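Local coordinates for protein heat-inducible transcription repressor HrcA (Thermotoga maritima, PDB 1STZ) that probably represses the class I heat shock operons (grpE-dnaK-dnaJ and groELS) as a DNA-binding transcriptional regulator, at residues R28-N33 and R77-K82; F86-M91 and I271-G276; T98-L103 and N317-E322. All coordinates share one frame; numbering follows the deposited sequence.

Overall arrangement
From the N terminus, helix 17-33 is the first element used. Contact 1 closes a loop from its end to strand 78-79, taking in helices 39-45 and 52-64. Once that loop is closed, contact 2 starts on helix 81-94 and reaches 180 residues ahead to strand 272-275. Contact 3 opens within that span, at 98-103, and ends beyond it on helix 314-334, so contacts 2 and 3 cross. Contacts 1 and 2 share helix 81-94, with centres about 13 Å apart; contacts 2 and 3 touch, Tyr88 packing on His318, and Ile271 on His318, Phe321 and Glu322. Together they tie the probable winged-helix region to the five-stranded sheet and the C-terminal helix.

Contact 1 of 3, residues R28-N33 and R77-K82; sequences REYIEN and RIPTDK
Tyr30, on the last turns of helix 17-33, faces Ile78 of the short strand 78-79, and their CA atoms, 6.9 Å apart, are the nearest CA pair across the two segments. Strand 78-79 pairs with strand 68-69 in a two-stranded hairpin that follows helices 39-45 and 52-64, a topology consistent with the wing of a winged helix-turn-helix domain; the contact therefore sets the first helix against the wing. Tyr30 carries it alone from its side. Its CG lies anti to the backbone N (chi1 176°), which carries the ring out from the helix to the side chains of Ile78 and Pro79. Ile78 and Pro79 share one face of that ring. Ile78 CG2 stands 4.2 Å from the ring centroid of Tyr30, 25° off the normal, a CH-pi contact displaced toward the rim on the hydroxyl side, where it comes 3.8 Å from CZ. Pro79 covers the opposite end, with its CD 3.6 Å from Tyr30 CG, so two successive residues span the ring from base to tip. Beyond the pair, Tyr30 also packs on Val311 and Pro79 on Leu84, while Thr80 OG1 caps the start of helix 81-94 by bonding to Gly83 N. The tightest approach belongs to the proline ring, whose CG lies 3.4 Å from Tyr30 CD2.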
loop_
_atom_site.group_PDB
_atom_site.type_symbol
_atom_site.label_atom_id
_atom_site.label_comp_id
_atom_site.label_asym_id
_atom_site.label_seq_id
_atom_site.Cartn_x
_atom_site.Cartn_y
_atom_site.Cartn_z
ATOM N N ARG A 28 -16.389 18.938 16.340
ATOM C CA ARG A 28 -15.792 17.616 16.252
ATOM C C ARG A 28 -16.868 16.539 16.341
ATOM O O ARG A 28 -16.865 15.572 15.583
ATOM C CB ARG A 28 -14.784 17.433 17.395
ATOM C CG ARG A 28 -13.939 16.188 17.293
ATOM C CD ARG A 28 -13.309 15.781 18.609
ATOM N NE ARG A 28 -11.985 16.378 18.815
ATOM C CZ ARG A 28 -10.872 15.991 18.189
ATOM N NH1 ARG A 28 -10.910 15.019 17.279
ATOM N NH2 ARG A 28 -9.707 16.585 18.461
ATOM N N GLU A 29 -17.791 16.712 17.279
ATOM C CA GLU A 29 -18.911 15.795 17.416
ATOM C C GLU A 29 -19.834 15.832 16.196
ATOM O O GLU A 29 -20.348 14.804 15.792
ATOM C CB GLU A 29 -19.699 16.096 18.696
ATOM C CG GLU A 29 -20.845 15.136 18.985
ATOM C CD GLU A 29 -20.407 13.693 19.152
ATOM O OE1 GLU A 29 -21.282 12.802 19.130
ATOM O OE2 GLU A 29 -19.193 13.444 19.304
ATOM N N TYR A 30 -20.021 17.000 15.594
ATOM C CA TYR A 30 -20.931 17.117 14.448
ATOM C C TYR A 30 -20.368 16.417 13.213
ATOM O O TYR A 30 -21.095 15.744 12.488
ATOM C CB TYR A 30 -21.201 18.580 14.116
ATOM C CG TYR A 30 -22.056 18.786 12.887
ATOM C CD1 TYR A 30 -23.379 18.365 12.855
ATOM C CD2 TYR A 30 -21.540 19.414 11.760
ATOM C CE1 TYR A 30 -24.175 18.558 11.721
ATOM C CE2 TYR A 30 -22.318 19.616 10.635
ATOM C CZ TYR A 30 -23.626 19.181 10.617
ATOM O OH TYR A 30 -24.371 19.388 9.490
ATOM N N ILE A 31 -19.074 16.612 12.973
ATOM C CA ILE A 31 -18.376 15.946 11.878
ATOM C C ILE A 31 -18.463 14.424 12.041
ATOM O O ILE A 31 -18.780 13.712 11.083
ATOM C CB ILE A 31 -16.904 16.447 11.807
ATOM C CG1 ILE A 31 -16.880 17.847 11.181
ATOM C CG2 ILE A 31 -16.033 15.484 11.030
ATOM C CD1 ILE A 31 -15.621 18.657 11.479
ATOM N N GLU A 32 -18.226 13.941 13.262
ATOM C CA GLU A 32 -18.243 12.497 13.557
ATOM C C GLU A 32 -19.615 11.827 13.349
ATOM O O GLU A 32 -19.712 10.819 12.645
ATOM C CB GLU A 32 -17.737 12.256 14.990
ATOM C CG GLU A 32 -17.662 10.795 15.454
ATOM C CD GLU A 32 -16.692 9.944 14.650
ATOM O OE1 GLU A 32 -15.814 10.507 13.957
ATOM O OE2 GLU A 32 -16.805 8.697 14.707
ATOM N N ASN A 33 -20.668 12.373 13.958
ATOM C CA ASN A 33 -21.995 11.716 13.970
ATOM C C ASN A 33 -23.064 12.409 13.131
ATOM O O ASN A 33 -24.077 11.795 12.795
ATOM C CB ASN A 33 -22.515 11.570 15.405
ATOM C CG ASN A 33 -21.769 10.515 16.191
ATOM O OD1 ASN A 33 -21.394 9.478 15.654
ATOM N ND2 ASN A 33 -21.545 10.779 17.471
ATOM N N ARG A 77 -27.241 21.886 18.466
ATOM C CA ARG A 77 -26.791 22.958 17.602
ATOM C C ARG A 77 -25.879 22.411 16.513
ATOM O O ARG A 77 -25.340 21.314 16.623
ATOM C CB ARG A 77 -26.078 24.027 18.431
ATOM C CG ARG A 77 -26.970 24.681 19.517
ATOM C CD ARG A 77 -28.177 25.410 18.934
ATOM N NE ARG A 77 -28.959 26.193 19.890
ATOM C CZ ARG A 77 -30.000 25.737 20.588
ATOM N NH1 ARG A 77 -30.387 24.468 20.496
ATOM N NH2 ARG A 77 -30.657 26.560 21.403
ATOM N N ILE A 78 -25.709 23.190 15.456
ATOM C CA ILE A 78 -24.916 22.775 14.297
ATOM C C ILE A 78 -23.949 23.907 13.960
ATOM O O ILE A 78 -24.346 25.070 13.981
ATOM C CB ILE A 78 -25.868 22.503 13.101
ATOM C CG1 ILE A 78 -26.601 21.181 13.303
ATOM C CG2 ILE A 78 -25.114 22.463 11.774
ATOM C CD1 ILE A 78 -27.634 20.874 12.214
ATOM N N PRO A 79 -22.700 23.600 13.650
ATOM C CA PRO A 79 -21.762 24.662 13.267
ATOM C C PRO A 79 -22.175 25.422 12.001
ATOM O O PRO A 79 -22.699 24.833 11.088
ATOM C CB PRO A 79 -20.440 23.915 13.028
ATOM C CG PRO A 79 -20.792 22.481 12.918
ATOM C CD PRO A 79 -22.052 22.275 13.668
ATOM N N THR A 80 -21.970 26.732 12.006
ATOM C CA THR A 80 -22.024 27.533 10.793
ATOM C C THR A 80 -20.718 27.422 10.060
ATOM O O THR A 80 -19.802 26.766 10.532
ATOM C CB THR A 80 -22.284 29.003 11.153
ATOM O OG1 THR A 80 -21.180 29.505 11.898
ATOM C CG2 THR A 80 -23.502 29.151 12.079
ATOM N N ASP A 81 -20.614 28.062 8.906
ATOM C CA ASP A 81 -19.329 28.127 8.191
ATOM C C ASP A 81 -18.268 28.805 9.050
ATOM O O ASP A 81 -17.099 28.448 8.991
ATOM C CB ASP A 81 -19.465 28.855 6.853
ATOM C CG ASP A 81 -20.272 28.065 5.841
ATOM O OD1 ASP A 81 -20.485 26.852 6.068
ATOM O OD2 ASP A 81 -20.752 28.563 4.802
ATOM N N LYS A 82 -18.681 29.773 9.864
ATOM C CA LYS A 82 -17.763 30.437 10.778
ATOM C C LYS A 82 -17.233 29.457 11.833
ATOM O O LYS A 82 -16.053 29.443 12.147
ATOM C CB LYS A 82 -18.441 31.640 11.431
ATOM C CG LYS A 82 -17.485 32.530 12.178
ATOM C CD LYS A 82 -18.238 33.570 12.950
ATOM C CE LYS A 82 -17.316 34.591 13.575
ATOM N NZ LYS A 82 -18.114 35.531 14.412
#

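Contact 2 of 3, residues F86-M91 and I271-G276; sequences FYYEEM and ITVRIG
Tyr88 of helix 81-94 meets Val273 and Ile275 of strand 272-275, two alternate residues whose CB atoms point toward the helix; the nearest CA atoms, those of Tyr88 and Val273, are 8.9 Å apart. The strand begins at Thr272, bonded through its backbone to Ser291 of the adjoining strand. Val273 then makes the main contact. Its CG1 sits flanked by the backbone N and C (chi1 73°) and presents a methyl group squarely to the Tyr88 ring: it sits 3.6 Å from the ring centroid, 14° off the normal, a centred CH-pi contact. The nearest ring atom is Tyr88 CE2, 3.5 Å from Val273 CG1, and the two side chains extend toward each other. At Arg274 the backbone pairs with Val289, and the next inward residue, Ile275, adds a lighter touch at the base of the tyrosine, its CD1 4.4 Å from Tyr88 CB. All three residues are buried. Strand 272-275 is outermost, within this chain, in the five-stranded antiparallel sheet of the HrcA C-terminal domain, a family placed in the GAF clan; helix 81-94 packs against it, while helix 314-334 borders the same site, with His318 on Tyr88 and Tyr314 on Ile275.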
loop_
_atom_site.group_PDB
_atom_site.type_symbol
_atom_site.label_atom_id
_atom_site.label_comp_id
_atom_site.label_asym_id
_atom_site.label_seq_id
_atom_site.Cartn_x
_atom_site.Cartn_y
_atom_site.Cartn_z
ATOM N N PHE A 86 -13.436 28.180 12.449
ATOM C CA PHE A 86 -12.808 28.242 13.769
ATOM C C PHE A 86 -12.181 26.893 14.090
ATOM O O PHE A 86 -11.050 26.834 14.523
ATOM C CB PHE A 86 -13.830 28.618 14.846
ATOM C CG PHE A 86 -13.291 28.509 16.251
ATOM C CD1 PHE A 86 -12.643 29.579 16.835
ATOM C CD2 PHE A 86 -13.410 27.320 16.965
ATOM C CE1 PHE A 86 -12.133 29.478 18.133
ATOM C CE2 PHE A 86 -12.921 27.215 18.257
ATOM C CZ PHE A 86 -12.279 28.291 18.839
ATOM N N TYR A 87 -12.923 25.811 13.844
ATOM C CA TYR A 87 -12.440 24.455 14.126
ATOM C C TYR A 87 -11.168 24.163 13.342
ATOM O O TYR A 87 -10.174 23.755 13.918
ATOM C CB TYR A 87 -13.509 23.417 13.797
ATOM C CG TYR A 87 -13.048 21.983 13.877
ATOM C CD1 TYR A 87 -12.985 21.315 15.095
ATOM C CD2 TYR A 87 -12.691 21.284 12.725
ATOM C CE1 TYR A 87 -12.556 19.978 15.167
ATOM C CE2 TYR A 87 -12.273 19.956 12.782
ATOM C CZ TYR A 87 -12.209 19.306 14.002
ATOM O OH TYR A 87 -11.789 17.985 14.052
ATOM N N TYR A 88 -11.196 24.407 12.034
ATOM C CA TYR A 88 -10.020 24.209 11.175
ATOM C C TYR A 88 -8.774 24.965 11.668
ATOM O O TYR A 88 -7.680 24.395 11.696
ATOM C CB TYR A 88 -10.330 24.630 9.733
ATOM C CG TYR A 88 -9.161 24.560 8.778
ATOM C CD1 TYR A 88 -8.711 23.347 8.284
ATOM C CD2 TYR A 88 -8.510 25.710 8.365
ATOM C CE1 TYR A 88 -7.612 23.283 7.415
ATOM C CE2 TYR A 88 -7.441 25.662 7.489
ATOM C CZ TYR A 88 -6.995 24.446 7.014
ATOM O OH TYR A 88 -5.928 24.401 6.149
ATOM N N GLU A 89 -8.936 26.238 12.017
ATOM C CA GLU A 89 -7.816 27.054 12.492
ATOM C C GLU A 89 -7.194 26.477 13.765
ATOM O O GLU A 89 -5.983 26.513 13.933
ATOM C CB GLU A 89 -8.258 28.498 12.766
ATOM C CG GLU A 89 -8.600 29.314 11.522
ATOM C CD GLU A 89 -7.409 29.509 10.606
ATOM O OE1 GLU A 89 -6.318 29.898 11.094
ATOM O OE2 GLU A 89 -7.554 29.276 9.391
ATOM N N GLU A 90 -8.028 25.946 14.653
ATOM C CA GLU A 90 -7.545 25.359 15.898
ATOM C C GLU A 90 -6.845 24.023 15.660
ATOM O O GLU A 90 -5.867 23.723 16.339
ATOM C CB GLU A 90 -8.685 25.192 16.909
ATOM C CG GLU A 90 -9.166 26.514 17.514
ATOM C CD GLU A 90 -8.133 27.189 18.421
ATOM O OE1 GLU A 90 -7.259 26.485 19.001
ATOM O OE2 GLU A 90 -8.197 28.438 18.561
ATOM N N MET A 91 -7.313 23.233 14.695
ATOM C CA MET A 91 -6.635 21.964 14.374
ATOM C C MET A 91 -5.313 22.214 13.688
ATOM O O MET A 91 -4.372 21.467 13.894
ATOM C CB MET A 91 -7.488 21.052 13.493
ATOM C CG MET A 91 -8.778 20.591 14.148
ATOM S SD MET A 91 -8.664 18.993 15.024
ATOM C CE MET A 91 -7.098 19.079 15.899
ATOM N N ILE A 271 -1.071 26.240 0.584
ATOM C CA ILE A 271 -2.242 25.415 0.754
ATOM C C ILE A 271 -3.298 26.155 1.590
ATOM O O ILE A 271 -2.981 26.683 2.644
ATOM C CB ILE A 271 -1.838 24.076 1.410
ATOM C CG1 ILE A 271 -0.884 23.325 0.473
ATOM C CG2 ILE A 271 -3.074 23.257 1.758
ATOM C CD1 ILE A 271 -0.269 22.096 1.080
ATOM N N THR A 272 -4.528 26.220 1.085
ATOM C CA THR A 272 -5.658 26.803 1.817
ATOM C C THR A 272 -6.892 25.926 1.711
ATOM O O THR A 272 -6.984 25.021 0.857
ATOM C CB THR A 272 -6.037 28.219 1.268
ATOM O OG1 THR A 272 -6.367 28.129 -0.123
ATOM C CG2 THR A 272 -4.868 29.226 1.318
ATOM N N VAL A 273 -7.860 26.212 2.572
ATOM C CA VAL A 273 -9.197 25.662 2.431
ATOM C C VAL A 273 -10.211 26.795 2.306
ATOM O O VAL A 273 -10.049 27.838 2.906
ATOM C CB VAL A 273 -9.561 24.704 3.617
ATOM C CG1 VAL A 273 -9.837 25.487 4.917
ATOM C CG2 VAL A 273 -10.741 23.854 3.254
ATOM N N ARG A 274 -11.207 26.604 1.464
ATOM C CA ARG A 274 -12.353 27.504 1.367
ATOM C C ARG A 274 -13.579 26.681 1.770
ATOM O O ARG A 274 -13.864 25.667 1.149
ATOM C CB ARG A 274 -12.501 28.065 -0.042
ATOM C CG ARG A 274 -11.411 29.100 -0.338
ATOM C CD ARG A 274 -11.535 29.724 -1.704
ATOM N NE ARG A 274 -10.571 30.783 -1.927
ATOM C CZ ARG A 274 -10.667 32.025 -1.458
ATOM N NH1 ARG A 274 -11.711 32.432 -0.731
ATOM N NH2 ARG A 274 -9.697 32.879 -1.739
ATOM N N ILE A 275 -14.249 27.114 2.833
ATOM C CA ILE A 275 -15.379 26.408 3.422
ATOM C C ILE A 275 -16.664 27.155 3.101
ATOM O O ILE A 275 -16.780 28.349 3.365
ATOM C CB ILE A 275 -15.171 26.280 4.975
ATOM C CG1 ILE A 275 -13.934 25.447 5.281
ATOM C CG2 ILE A 275 -16.379 25.652 5.641
ATOM C CD1 ILE A 275 -13.381 25.621 6.675
ATOM N N GLY A 276 -17.625 26.444 2.525
ATOM C CA GLY A 276 -18.958 26.979 2.273
ATOM C C GLY A 276 -18.999 28.309 1.535
ATOM O O GLY A 276 -18.599 28.416 0.378
#

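Contact 3 of 3, residues T98-L103 and N317-E322; sequences TSEADL and NHRVFE
Arg319, on the C-terminal helix 314-334, reaches Asp102 through one salt bridge across the two segments, NH1 donating to OD2 over 3.1 Å. Asp102 is the N-cap of the short helix 103-106, so the contact fixes the connection after helix 81-94 to the long C-terminal helix. The N-H points almost straight at its acceptor (175°), and OD2 lies at the guanidinium edge, in its plane. On the carboxylate side the approach is different: NH1 comes from well above the plane, 58° out of it, so this is a one-oxygen bridge and not a paired, coplanar one. A bend at chi3 (-46°) brings the edge of the guanidinium to Asp102 OD2, and the arginine's CG and CD methylenes pass across the side chains of Glu100 and Asp102. There Asp102 CB is 3.4 Å from Arg319 CD, and Glu100 CG packs 3.6 Å from the same CD, so aliphatic contact supports the charged one. Val320 adds its CG2 methyl, 3.7 Å from Asp102 OD2.

A second set of bonds helps to position these groups. Asp102 OD1 turns to Val105 N in a weak capping bond, while Asp102 N donates to Glu100 OE1 at 3.1 Å, folding the loop on itself. Further out, Arg319 NH1 has its stronger partner in Glu180 of the second subunit, which also brings OE2 close to Asp102 OD2; the arginine thus serves acidic groups from two chains and probably offsets their mutual repulsion. Ala101 O accepts from NE2 of Gln179 of that subunit, which places the contact at a subunit interface. The other oxygen of Glu100 is tied to the helix by a water, which donates to Glu100 OE2 at 2.9 Å and to Arg319 O at 2.7 Å.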
loop_
_atom_site.group_PDB
_atom_site.type_symbol
_atom_site.label_atom_id
_atom_site.label_comp_id
_atom_site.label_asym_id
_atom_site.label_seq_id
_atom_site.Cartn_x
_atom_site.Cartn_y
_atom_site.Cartn_z
ATOM N N THR A 98 2.634 18.405 17.240
ATOM C CA THR A 98 3.023 17.004 17.102
ATOM C C THR A 98 3.491 16.688 15.669
ATOM O O THR A 98 3.546 17.572 14.802
ATOM C CB THR A 98 1.855 16.075 17.552
ATOM O OG1 THR A 98 0.905 16.814 18.331
ATOM C CG2 THR A 98 2.344 14.978 18.531
ATOM N N SER A 99 3.852 15.425 15.440
ATOM C CA SER A 99 4.236 14.955 14.110
ATOM C C SER A 99 3.021 14.423 13.354
ATOM O O SER A 99 1.935 14.259 13.918
ATOM C CB SER A 99 5.285 13.847 14.221
ATOM O OG SER A 99 6.047 13.758 13.029
ATOM N N GLU A 100 3.219 14.152 12.066
ATOM C CA GLU A 100 2.192 13.498 11.257
ATOM C C GLU A 100 2.085 12.048 11.707
ATOM O O GLU A 100 1.282 11.732 12.580
ATOM C CB GLU A 100 2.513 13.594 9.754
ATOM C CG GLU A 100 1.550 12.828 8.850
ATOM C CD GLU A 100 2.161 12.392 7.522
ATOM O OE1 GLU A 100 2.788 11.310 7.457
ATOM O OE2 GLU A 100 1.995 13.136 6.533
ATOM N N ALA A 101 2.932 11.187 11.141
ATOM C CA ALA A 101 2.754 9.747 11.224
ATOM C C ALA A 101 1.374 9.373 10.695
ATOM O O ALA A 101 0.447 9.106 11.471
ATOM C CB ALA A 101 2.946 9.269 12.648
ATOM N N ASP A 102 1.244 9.390 9.365
ATOM C CA ASP A 102 0.063 8.875 8.677
ATOM C C ASP A 102 0.509 7.771 7.716
ATOM O O ASP A 102 0.910 8.031 6.587
ATOM C CB ASP A 102 -0.662 9.991 7.939
ATOM C CG ASP A 102 -1.888 9.505 7.184
ATOM O OD1 ASP A 102 -2.038 8.294 6.927
ATOM O OD2 ASP A 102 -2.761 10.293 6.779
ATOM N N LEU A 103 0.402 6.542 8.196
ATOM C CA LEU A 103 0.936 5.373 7.530
ATOM C C LEU A 103 0.380 5.248 6.114
ATOM O O LEU A 103 1.122 4.988 5.161
ATOM C CB LEU A 103 0.576 4.114 8.345
ATOM C CG LEU A 103 1.603 3.067 8.778
ATOM C CD1 LEU A 103 1.322 1.755 8.100
ATOM C CD2 LEU A 103 3.053 3.469 8.554
ATOM N N ASN A 317 -7.784 15.693 6.115
ATOM C CA ASN A 317 -7.749 16.166 4.731
ATOM C C ASN A 317 -6.551 17.077 4.454
ATOM O O ASN A 317 -5.940 16.997 3.385
ATOM C CB ASN A 317 -9.040 16.901 4.346
ATOM C CG ASN A 317 -10.255 16.004 4.350
ATOM O OD1 ASN A 317 -10.161 14.793 4.518
ATOM N ND2 ASN A 317 -11.416 16.606 4.183
ATOM N N HIS A 318 -6.251 17.953 5.407
ATOM C CA HIS A 318 -5.104 18.853 5.324
ATOM C C HIS A 318 -3.818 18.061 5.272
ATOM O O HIS A 318 -2.952 18.315 4.437
ATOM C CB HIS A 318 -5.025 19.814 6.514
ATOM C CG HIS A 318 -3.856 20.739 6.433
ATOM N ND1 HIS A 318 -2.701 20.541 7.154
ATOM C CD2 HIS A 318 -3.647 21.848 5.680
ATOM C CE1 HIS A 318 -1.828 21.483 6.845
ATOM N NE2 HIS A 318 -2.378 22.293 5.958
ATOM N N ARG A 319 -3.694 17.098 6.168
ATOM C CA ARG A 319 -2.491 16.288 6.258
ATOM C C ARG A 319 -2.227 15.504 4.972
ATOM O O ARG A 319 -1.106 15.475 4.490
ATOM C CB ARG A 319 -2.635 15.335 7.424
ATOM C CG ARG A 319 -1.509 14.355 7.634
ATOM C CD ARG A 319 -1.995 13.065 8.270
ATOM N NE ARG A 319 -2.877 13.377 9.374
ATOM C CZ ARG A 319 -3.969 12.712 9.730
ATOM N NH1 ARG A 319 -4.368 11.610 9.116
ATOM N NH2 ARG A 319 -4.666 13.163 10.755
ATOM N N VAL A 320 -3.255 14.848 4.458
ATOM C CA VAL A 320 -3.142 14.020 3.281
ATOM C C VAL A 320 -2.846 14.879 2.044
ATOM O O VAL A 320 -2.032 14.495 1.220
ATOM C CB VAL A 320 -4.415 13.184 3.051
ATOM C CG1 VAL A 320 -4.381 12.490 1.722
ATOM C CG2 VAL A 320 -4.562 12.161 4.125
ATOM N N PHE A 321 -3.465 16.055 1.965
ATOM C CA PHE A 321 -3.373 16.934 0.801
ATOM C C PHE A 321 -1.994 17.501 0.740
ATOM O O PHE A 321 -1.334 17.413 -0.276
ATOM C CB PHE A 321 -4.409 18.034 0.906
ATOM C CG PHE A 321 -4.547 18.909 -0.320
ATOM C CD1 PHE A 321 -5.456 18.586 -1.303
ATOM C CD2 PHE A 321 -3.856 20.112 -0.419
ATOM C CE1 PHE A 321 -5.651 19.412 -2.395
ATOM C CE2 PHE A 321 -4.039 20.955 -1.516
ATOM C CZ PHE A 321 -4.920 20.598 -2.512
ATOM N N GLU A 322 -1.532 18.032 1.860
ATOM C CA GLU A 322 -0.190 18.553 1.945
ATOM C C GLU A 322 0.916 17.507 1.628
ATOM O O GLU A 322 1.863 17.809 0.902
ATOM C CB GLU A 322 0.049 19.177 3.319
ATOM C CG GLU A 322 1.402 19.852 3.394
ATOM C CD GLU A 322 1.692 20.552 4.713
ATOM O OE1 GLU A 322 1.360 20.008 5.795
ATOM O OE2 GLU A 322 2.308 21.642 4.656
HETATM O O HOH W 1 1.297 15.849 5.722
#